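Local coordinates for periplasmic binding protein/LacI transcriptional regulator (Alkaliphilus metalliredigens, PDB 3CTP) that binds the sugar beta-D-xylulofuranose in its periplasmic-binding-protein-like core and probably regulates transcription as a DNA-binding repressor of the LacI family, at residues Glu188-Gly193 / Gly265-Phe270; Met162-Leu167 / Arg173-Ile178; Ile208-Asp213 / Ala244-Ala249. One frame throughout, in Å; residues are numbered along the deposited sequence.

Contact 1 (Glu188-Gly193 / Gly265-Phe270); sequences ELRYKG and GFDNSF. With XLF (beta-D-xylulofuranose), chain C.
R190 and F266 reach toward each other from opposite directions and stack flat, the guanidinium over one face of the ring, planes 13° apart. This is a cation-pi contact: CZ of R190 stands 3.7 Å from the centroid of the F266 ring. Farther back, CD lies over the same ring in a CH-pi contact, the chain being extended from CG to NE. Hydrogen bonds join both segments to the sugar. NH1 of R190 donates to O2 of XLF at 2.8 Å and 162°, from the edge of the guanidinium, while NH2 of R190 reaches O3 of XLF at 2.9 Å. D267 grips the same ligand with both carboxylate oxygens, OD1 accepting from O2 of XLF at 2.6 Å and OD2 from O1 of XLF at 2.6 Å. O2 is therefore held between arginine and aspartate. A looser charge term remains: NH2 of R190 is 4.2 Å from OD1 of D267 but directs no N-H at it. N156 takes the NE hydrogen of R190, and Q284 donates to OD1 of D267. R190 and D267 thus belong to the xylulofuranose pocket, which E142, N72, R124, N239 and Q284 complete with hydrogen bonds to the sugar. Helix 185-200 supplies the arginine, whereas F266 and D267 lie in the loop between strand 262-264 and helix 271-274, F266 beside N156 of helix 156-169.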
loop_
_atom_site.group_PDB
_atom_site.type_symbol
_atom_site.label_atom_id
_atom_site.label_comp_id
_atom_site.label_asym_id
_atom_site.label_seq_id
_atom_site.Cartn_x
_atom_site.Cartn_y
_atom_site.Cartn_z
ATOM N N GLU A 188 16.262 12.696 -8.225
ATOM C CA GLU A 188 17.276 13.690 -8.608
ATOM C C GLU A 188 17.151 13.998 -10.103
ATOM O O GLU A 188 17.267 15.149 -10.507
ATOM C CB GLU A 188 18.693 13.208 -8.304
ATOM C CG GLU A 188 19.028 13.216 -6.799
ATOM C CD GLU A 188 19.072 14.641 -6.255
ATOM O OE1 GLU A 188 20.102 15.326 -6.426
ATOM O OE2 GLU A 188 18.076 15.096 -5.680
ATOM N N LEU A 189 16.917 12.970 -10.912
ATOM C CA LEU A 189 16.747 13.219 -12.350
ATOM C C LEU A 189 15.458 13.997 -12.617
ATOM O O LEU A 189 15.426 14.874 -13.497
ATOM C CB LEU A 189 16.770 11.889 -13.108
ATOM C CG LEU A 189 18.160 11.278 -13.256
ATOM C CD1 LEU A 189 18.030 9.859 -13.804
ATOM C CD2 LEU A 189 19.012 12.162 -14.167
ATOM N N ARG A 190 14.374 13.689 -11.886
ATOM C CA ARG A 190 13.157 14.485 -12.076
ATOM C C ARG A 190 13.397 15.956 -11.757
ATOM O O ARG A 190 12.937 16.850 -12.462
ATOM C CB ARG A 190 11.987 13.965 -11.206
ATOM C CG ARG A 190 11.569 12.567 -11.617
ATOM C CD ARG A 190 10.621 11.923 -10.600
ATOM N NE ARG A 190 10.548 10.488 -10.883
ATOM C CZ ARG A 190 10.006 9.580 -10.077
ATOM N NH1 ARG A 190 9.451 9.942 -8.919
ATOM N NH2 ARG A 190 10.044 8.301 -10.438
ATOM N N TYR A 191 14.128 16.203 -10.673
ATOM C CA TYR A 191 14.478 17.564 -10.289
ATOM C C TYR A 191 15.282 18.247 -11.389
ATOM O O TYR A 191 14.992 19.383 -11.769
ATOM C CB TYR A 191 15.272 17.486 -8.972
ATOM C CG TYR A 191 16.223 18.610 -8.715
ATOM C CD1 TYR A 191 15.780 19.816 -8.223
ATOM C CD2 TYR A 191 17.574 18.437 -8.909
ATOM C CE1 TYR A 191 16.672 20.863 -7.971
ATOM C CE2 TYR A 191 18.472 19.458 -8.655
ATOM C CZ TYR A 191 18.005 20.659 -8.201
ATOM O OH TYR A 191 18.905 21.674 -7.929
ATOM N N LYS A 192 16.267 17.531 -11.916
ATOM C CA LYS A 192 17.137 18.125 -12.931
ATOM C C LYS A 192 16.345 18.423 -14.213
ATOM O O LYS A 192 16.542 19.473 -14.851
ATOM C CB LYS A 192 18.280 17.161 -13.227
ATOM C CG LYS A 192 19.378 17.812 -14.074
ATOM C CD LYS A 192 19.794 19.139 -13.462
ATOM C CE LYS A 192 20.718 19.920 -14.390
ATOM N NZ LYS A 192 20.973 21.295 -13.891
ATOM N N GLY A 193 15.444 17.524 -14.602
ATOM C CA GLY A 193 14.684 17.778 -15.843
ATOM C C GLY A 193 13.762 18.964 -15.646
ATOM O O GLY A 193 13.572 19.790 -16.551
ATOM N N GLY A 265 1.892 15.252 -10.014
ATOM C CA GLY A 265 2.736 14.277 -9.288
ATOM C C GLY A 265 3.616 13.467 -10.230
ATOM O O GLY A 265 3.989 13.934 -11.321
ATOM N N PHE A 266 3.955 12.238 -9.808
ATOM C CA PHE A 266 4.707 11.340 -10.665
ATOM C C PHE A 266 4.423 9.923 -10.220
ATOM O O PHE A 266 4.438 9.654 -9.020
ATOM C CB PHE A 266 6.220 11.597 -10.504
ATOM C CG PHE A 266 7.059 11.226 -11.717
ATOM C CD1 PHE A 266 7.580 12.226 -12.537
ATOM C CD2 PHE A 266 7.396 9.909 -11.977
ATOM C CE1 PHE A 266 8.384 11.906 -13.631
ATOM C CE2 PHE A 266 8.191 9.580 -13.071
ATOM C CZ PHE A 266 8.682 10.591 -13.908
ATOM N N ASP A 267 4.182 9.045 -11.194
ATOM C CA ASP A 267 4.062 7.585 -11.052
ATOM C C ASP A 267 2.863 7.036 -11.841
ATOM O O ASP A 267 2.945 5.965 -12.430
ATOM C CB ASP A 267 3.794 7.101 -9.629
ATOM C CG ASP A 267 5.013 7.161 -8.724
ATOM O OD1 ASP A 267 6.170 7.226 -9.222
ATOM O OD2 ASP A 267 4.788 7.075 -7.487
ATOM N N ASN A 268 1.733 7.731 -11.749
ATOM C CA ASN A 268 0.434 7.116 -12.062
ATOM C C ASN A 268 0.220 5.867 -11.214
ATOM O O ASN A 268 -0.115 4.797 -11.733
ATOM C CB ASN A 268 0.298 6.766 -13.547
ATOM C CG ASN A 268 -1.153 6.479 -13.925
ATOM O OD1 ASN A 268 -2.074 6.837 -13.185
ATOM N ND2 ASN A 268 -1.361 5.810 -15.070
ATOM N N SER A 269 0.382 6.022 -9.904
ATOM C CA SER A 269 -0.043 4.961 -8.990
ATOM C C SER A 269 -1.525 5.146 -8.586
ATOM O O SER A 269 -2.154 6.189 -8.863
ATOM C CB SER A 269 0.848 4.921 -7.749
ATOM O OG SER A 269 0.639 6.074 -6.947
ATOM N N PHE A 270 -2.107 4.131 -7.958
ATOM C CA PHE A 270 -3.551 4.184 -7.819
ATOM C C PHE A 270 -4.049 5.313 -6.939
ATOM O O PHE A 270 -5.207 5.719 -7.037
ATOM C CB PHE A 270 -4.122 2.819 -7.371
ATOM C CG PHE A 270 -3.828 2.445 -5.935
ATOM C CD1 PHE A 270 -4.548 3.027 -4.899
ATOM C CD2 PHE A 270 -2.908 1.429 -5.637
ATOM C CE1 PHE A 270 -4.323 2.657 -3.538
ATOM C CE2 PHE A 270 -2.675 1.041 -4.297
ATOM C CZ PHE A 270 -3.387 1.668 -3.246
HETATM O O4 XLF C . 12.249 6.690 -6.383
HETATM C C4 XLF C . 11.082 7.235 -7.005
HETATM C C5 XLF C . 10.374 8.098 -5.971
HETATM O O5 XLF C . 9.194 7.378 -5.597
HETATM C C3 XLF C . 10.083 6.137 -7.333
HETATM O O3 XLF C . 10.009 5.891 -8.743
HETATM C C2 XLF C . 8.805 6.727 -6.803
HETATM O O2 XLF C . 8.273 7.708 -7.717
HETATM C C1 XLF C . 7.764 5.676 -6.477
HETATM O O1 XLF C . 6.629 6.308 -5.864
#

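Contact 2 (Met162-Leu167 / Arg173-Ile178); sequences MAFDHL and RKILHI
I175 faces F164 and L167 of the helix, and its two branches divide the work. The segment begins with R173, a loop residue whose CB points away from the helix; its guanidinium turns back to Y168, with NH2 bonded to the Y168 carbonyl oxygen, and its backbone N is bound by D233. K174 shares that D233 carboxylate through its own backbone N, which fixes the entry into the strand. At I175 the chain becomes strand and the side chain turns toward the helix. The CD1 methyl meets CE1 of F164 at 3.9 Å, approaching the ring obliquely, and the two side chains cross nearly perpendicular. F164 reaches it because its CG is anti to the backbone N (chi1 176°), which carries the ring out to the strand. The other branch, CG2 of I175, comes within 4.4 Å of CD1 of L167, a looser apolar contact. L176 points away, against I235, and H177 stacks its ring on that of F236 and bonds ND1 to the F236 carbonyl oxygen. Helices 156-169 and 185-200 pack on the same face of the four-stranded parallel sheet, F194 of the latter meeting F164 edge-to-face and touching L167 and I175. Strand 175-179, helix 185-200 and the parallel neighbour strand 206-209 form a beta-alpha-beta crossover.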
loop_
_atom_site.group_PDB
_atom_site.type_symbol
_atom_site.label_atom_id
_atom_site.label_comp_id
_atom_site.label_asym_id
_atom_site.label_seq_id
_atom_site.Cartn_x
_atom_site.Cartn_y
_atom_site.Cartn_z
ATOM N N MET A 162 8.783 17.073 -18.683
ATOM C CA MET A 162 7.366 17.079 -19.130
ATOM C C MET A 162 6.513 17.758 -18.074
ATOM O O MET A 162 5.535 18.464 -18.373
ATOM C CB MET A 162 6.785 15.656 -19.330
ATOM C CG MET A 162 7.252 14.875 -20.528
ATOM S SD MET A 162 6.525 13.184 -20.502
ATOM C CE MET A 162 7.803 12.429 -21.481
ATOM N N ALA A 163 6.810 17.474 -16.814
ATOM C CA ALA A 163 6.027 18.088 -15.744
ATOM C C ALA A 163 6.182 19.589 -15.754
ATOM O O ALA A 163 5.197 20.313 -15.599
ATOM C CB ALA A 163 6.439 17.514 -14.378
ATOM N N PHE A 164 7.408 20.075 -15.974
ATOM C CA PHE A 164 7.554 21.532 -16.029
ATOM C C PHE A 164 6.783 22.099 -17.216
ATOM O O PHE A 164 6.075 23.108 -17.098
ATOM C CB PHE A 164 9.022 21.951 -16.208
ATOM C CG PHE A 164 9.152 23.424 -16.358
ATOM C CD1 PHE A 164 9.168 24.223 -15.242
ATOM C CD2 PHE A 164 9.127 24.022 -17.621
ATOM C CE1 PHE A 164 9.225 25.615 -15.356
ATOM C CE2 PHE A 164 9.185 25.427 -17.738
ATOM C CZ PHE A 164 9.230 26.201 -16.618
ATOM N N ASP A 165 6.982 21.474 -18.375
ATOM C CA ASP A 165 6.379 21.996 -19.621
ATOM C C ASP A 165 4.860 22.053 -19.445
ATOM O O ASP A 165 4.200 22.988 -19.920
ATOM C CB ASP A 165 6.700 21.083 -20.809
ATOM C CG ASP A 165 8.143 21.195 -21.261
ATOM O OD1 ASP A 165 8.827 22.154 -20.846
ATOM O OD2 ASP A 165 8.567 20.323 -22.033
ATOM N N HIS A 166 4.293 21.065 -18.750
ATOM C CA HIS A 166 2.830 21.051 -18.582
ATOM C C HIS A 166 2.375 22.207 -17.684
ATOM O O HIS A 166 1.434 22.937 -18.022
ATOM C CB HIS A 166 2.374 19.687 -18.047
ATOM C CG HIS A 166 0.896 19.576 -17.843
ATOM N ND1 HIS A 166 -0.009 19.635 -18.882
ATOM C CD2 HIS A 166 0.171 19.381 -16.714
ATOM C CE1 HIS A 166 -1.241 19.512 -18.394
ATOM N NE2 HIS A 166 -1.154 19.340 -17.082
ATOM N N LEU A 167 3.035 22.399 -16.542
ATOM C CA LEU A 167 2.654 23.517 -15.675
ATOM C C LEU A 167 2.812 24.836 -16.424
ATOM O O LEU A 167 1.953 25.713 -16.361
ATOM C CB LEU A 167 3.494 23.570 -14.408
ATOM C CG LEU A 167 3.205 22.419 -13.447
ATOM C CD1 LEU A 167 4.092 22.602 -12.232
ATOM C CD2 LEU A 167 1.734 22.402 -13.028
ATOM N N ARG A 173 3.635 30.435 -13.458
ATOM C CA ARG A 173 4.914 31.139 -13.457
ATOM C C ARG A 173 5.580 31.172 -12.079
ATOM O O ARG A 173 6.806 31.202 -11.999
ATOM C CB ARG A 173 4.757 32.572 -14.004
ATOM C CG ARG A 173 4.192 32.628 -15.434
ATOM C CD ARG A 173 5.175 32.068 -16.468
ATOM N NE ARG A 173 4.690 32.160 -17.853
ATOM C CZ ARG A 173 3.999 31.219 -18.490
ATOM N NH1 ARG A 173 3.615 31.433 -19.748
ATOM N NH2 ARG A 173 3.671 30.065 -17.884
ATOM N N LYS A 174 4.786 31.176 -11.012
ATOM C CA LYS A 174 5.306 30.988 -9.668
ATOM C C LYS A 174 5.201 29.499 -9.390
ATOM O O LYS A 174 4.118 28.997 -9.172
ATOM C CB LYS A 174 4.466 31.738 -8.650
ATOM C CG LYS A 174 4.484 33.274 -8.821
ATOM C CD LYS A 174 3.383 33.925 -7.982
ATOM C CE LYS A 174 3.388 35.450 -8.129
ATOM N NZ LYS A 174 2.418 36.077 -7.182
ATOM N N ILE A 175 6.336 28.813 -9.389
ATOM C CA ILE A 175 6.337 27.341 -9.350
ATOM C C ILE A 175 7.194 26.793 -8.223
ATOM O O ILE A 175 8.294 27.300 -7.981
ATOM C CB ILE A 175 6.823 26.819 -10.705
ATOM C CG1 ILE A 175 5.758 27.135 -11.761
ATOM C CG2 ILE A 175 7.149 25.312 -10.662
ATOM C CD1 ILE A 175 6.233 26.889 -13.199
ATOM N N LEU A 176 6.668 25.753 -7.554
ATOM C CA LEU A 176 7.380 25.053 -6.492
ATOM C C LEU A 176 7.589 23.621 -6.931
ATOM O O LEU A 176 6.666 22.997 -7.490
ATOM C CB LEU A 176 6.484 25.017 -5.247
ATOM C CG LEU A 176 6.942 24.159 -4.061
ATOM C CD1 LEU A 176 8.253 24.670 -3.487
ATOM C CD2 LEU A 176 5.883 24.166 -2.969
ATOM N N HIS A 177 8.769 23.078 -6.654
ATOM C CA HIS A 177 8.968 21.618 -6.806
ATOM C C HIS A 177 9.290 21.057 -5.426
ATOM O O HIS A 177 10.252 21.490 -4.784
ATOM C CB HIS A 177 10.097 21.305 -7.797
ATOM C CG HIS A 177 10.468 19.853 -7.854
ATOM N ND1 HIS A 177 9.530 18.850 -7.762
ATOM C CD2 HIS A 177 11.665 19.237 -8.007
ATOM C CE1 HIS A 177 10.137 17.666 -7.847
ATOM N NE2 HIS A 177 11.427 17.877 -8.009
ATOM N N ILE A 178 8.430 20.147 -4.957
ATOM C CA ILE A 178 8.712 19.391 -3.747
ATOM C C ILE A 178 9.492 18.181 -4.228
ATOM O O ILE A 178 8.925 17.282 -4.885
ATOM C CB ILE A 178 7.429 18.998 -3.036
ATOM C CG1 ILE A 178 6.764 20.308 -2.563
ATOM C CG2 ILE A 178 7.751 18.082 -1.821
ATOM C CD1 ILE A 178 5.405 20.160 -1.886
#

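Contact 3 (Ile208-Asp213 / Ala244-Ala249)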
loop_
_atom_site.group_PDB
_atom_site.type_symbol
_atom_site.label_atom_id
_atom_site.label_comp_id
_atom_site.label_asym_id
_atom_site.label_seq_id
_atom_site.Cartn_x
_atom_site.Cartn_y
_atom_site.Cartn_z
ATOM N N ILE A 208 11.433 22.552 -2.141
ATOM C CA ILE A 208 11.403 22.021 -0.759
ATOM C C ILE A 208 11.817 20.561 -0.882
ATOM O O ILE A 208 11.311 19.869 -1.756
ATOM C CB ILE A 208 9.968 22.089 -0.205
ATOM C CG1 ILE A 208 9.569 23.552 0.015
ATOM C CG2 ILE A 208 9.823 21.310 1.127
ATOM C CD1 ILE A 208 8.101 23.730 0.429
ATOM N N GLU A 209 12.746 20.098 -0.056
ATOM C CA GLU A 209 13.267 18.736 -0.221
ATOM C C GLU A 209 12.823 17.842 0.912
ATOM O O GLU A 209 13.254 18.019 2.059
ATOM C CB GLU A 209 14.797 18.746 -0.233
ATOM C CG GLU A 209 15.443 17.377 -0.490
ATOM C CD GLU A 209 16.962 17.498 -0.514
ATOM O OE1 GLU A 209 17.585 17.434 0.567
ATOM O OE2 GLU A 209 17.529 17.692 -1.608
ATOM N N PHE A 210 11.978 16.860 0.606
ATOM C CA PHE A 210 11.563 15.913 1.641
ATOM C C PHE A 210 12.686 14.916 1.827
ATOM O O PHE A 210 13.364 14.560 0.849
ATOM C CB PHE A 210 10.329 15.124 1.175
ATOM C CG PHE A 210 9.011 15.853 1.320
ATOM C CD1 PHE A 210 8.941 17.221 1.529
ATOM C CD2 PHE A 210 7.823 15.134 1.207
ATOM C CE1 PHE A 210 7.710 17.868 1.668
ATOM C CE2 PHE A 210 6.573 15.779 1.327
ATOM C CZ PHE A 210 6.523 17.142 1.554
ATOM N N GLN A 211 12.889 14.438 3.062
ATOM C CA GLN A 211 14.020 13.521 3.307
ATOM C C GLN A 211 13.653 12.059 3.264
ATOM O O GLN A 211 14.542 11.167 3.380
ATOM C CB GLN A 211 14.638 13.807 4.686
ATOM C CG GLN A 211 15.097 15.258 4.816
ATOM C CD GLN A 211 16.131 15.620 3.775
ATOM O OE1 GLN A 211 17.161 14.948 3.659
ATOM N NE2 GLN A 211 15.868 16.681 3.012
ATOM N N HIS A 212 12.355 11.788 3.116
ATOM C CA HIS A 212 11.864 10.414 3.098
ATOM C C HIS A 212 10.771 10.310 2.039
ATOM O O HIS A 212 10.106 11.299 1.734
ATOM C CB HIS A 212 11.209 10.049 4.441
ATOM C CG HIS A 212 12.126 10.188 5.612
ATOM N ND1 HIS A 212 12.243 11.362 6.328
ATOM C CD2 HIS A 212 12.968 9.302 6.194
ATOM C CE1 HIS A 212 13.122 11.192 7.305
ATOM N NE2 HIS A 212 13.573 9.949 7.250
ATOM N N ASP A 213 10.588 9.103 1.516
ATOM C CA ASP A 213 9.363 8.782 0.779
ATOM C C ASP A 213 8.229 8.746 1.808
ATOM O O ASP A 213 8.441 8.890 3.025
ATOM C CB ASP A 213 9.548 7.404 0.107
ATOM C CG ASP A 213 8.545 7.119 -0.994
ATOM O OD1 ASP A 213 7.673 7.968 -1.279
ATOM O OD2 ASP A 213 8.671 6.024 -1.594
ATOM N N ALA A 244 -0.388 13.363 -2.652
ATOM C CA ALA A 244 -1.625 13.183 -1.895
ATOM C C ALA A 244 -1.510 13.845 -0.528
ATOM O O ALA A 244 -2.500 14.433 -0.027
ATOM C CB ALA A 244 -1.913 11.669 -1.710
ATOM N N THR A 245 -0.334 13.738 0.093
ATOM C CA THR A 245 -0.171 14.350 1.429
ATOM C C THR A 245 -0.180 15.873 1.322
ATOM O O THR A 245 -0.737 16.579 2.172
ATOM C CB THR A 245 1.136 13.908 2.151
ATOM O OG1 THR A 245 2.285 14.480 1.473
ATOM C CG2 THR A 245 1.211 12.396 2.180
ATOM N N VAL A 246 0.435 16.378 0.254
ATOM C CA VAL A 246 0.455 17.831 0.029
ATOM C C VAL A 246 -0.962 18.339 -0.216
ATOM O O VAL A 246 -1.374 19.352 0.333
ATOM C CB VAL A 246 1.372 18.193 -1.163
ATOM C CG1 VAL A 246 1.232 19.704 -1.546
ATOM C CG2 VAL A 246 2.824 17.812 -0.856
ATOM N N MET A 247 -1.724 17.640 -1.048
ATOM C CA MET A 247 -3.090 18.082 -1.319
ATOM C C MET A 247 -3.929 18.020 -0.040
ATOM O O MET A 247 -4.811 18.867 0.158
ATOM C CB MET A 247 -3.711 17.189 -2.391
ATOM C CG MET A 247 -3.138 17.462 -3.791
ATOM S SD MET A 247 -3.737 16.388 -5.167
ATOM C CE MET A 247 -5.526 16.668 -5.116
ATOM N N ARG A 248 -3.700 17.002 0.792
ATOM C CA ARG A 248 -4.461 16.899 2.059
ATOM C C ARG A 248 -4.209 18.132 2.915
ATOM O O ARG A 248 -5.146 18.715 3.495
ATOM C CB ARG A 248 -4.038 15.654 2.845
ATOM C CG ARG A 248 -4.315 15.738 4.389
ATOM C CD ARG A 248 -3.843 14.437 5.067
ATOM N NE ARG A 248 -4.117 14.357 6.503
ATOM C CZ ARG A 248 -3.242 14.695 7.439
ATOM N NH1 ARG A 248 -2.054 15.163 7.090
ATOM N NH2 ARG A 248 -3.558 14.563 8.728
ATOM N N ALA A 249 -2.944 18.541 2.988
ATOM C CA ALA A 249 -2.587 19.729 3.775
ATOM C C ALA A 249 -3.231 20.974 3.206
ATOM O O ALA A 249 -3.719 21.816 3.952
ATOM C CB ALA A 249 -1.091 19.905 3.840
#
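F210 extends its ring toward helix 240-252, where it meets T245 and V246, neighbours on the helix. CZ of F210 approaches CG2 of V246 at 4.5 Å, an apolar contact made obliquely to the ring. CE2 of F210 comes equally near OG1 of T245, at 4.5 Å, with the oxygen at the ring edge, near its plane. CG of F210 lies anti to the carbonyl carbon (chi1 -80°), which sends the ring across to the helix. In the next shell, OG1 of T245 is hydrogen-bonded to the carbonyl oxygen of A242, one turn back. The contact joins the end of edge strand 206-209 to helix 240-252, which covers one face of the four-stranded parallel sheet; I178 of the adjacent strand touches both F210 and V246. Q211 folds back to E209, its NE2 donating to E209 OE1 at 3.1 Å, nearly straight at 169°, and also to the E209 carbonyl oxygen, from above the carbonyl plane. OD2 of D213 forms a salt bridge with R124 and a hydrogen bond with N72, and OD1 is hydrogen-bonded to N239, all three of the sugar pocket. From the helix, R248 forms a salt bridge with E273 of the second subunit. With no hydrogen bond between the two segments, their contact rests on apolar and van der Waals packing, while polar partners around it hold the threonine hydroxyl and D213.

The three contacts share one lobe, in which contacts 2 and 3 lie on opposite faces of the parallel sheet. Its neighbouring strands 175-179 and 206-209 also join them: H177 O and I208 N, 3.1 Å apart, probably form a hydrogen bond. Their centres are about 16 Å apart, yet I178 CG2 packs on F210 CE1 at 3.5 Å. Contact 1 lies about 12 Å, centre to centre, from contact 2, and Y191 CA touches H177 NE2 at 3.8 Å. Contact 3 does not touch contact 1, their nearest atoms being about 5 Å apart. Only contact 1 holds pocket residues; the F210 side chain of contact 3 is about 10 Å from the sugar.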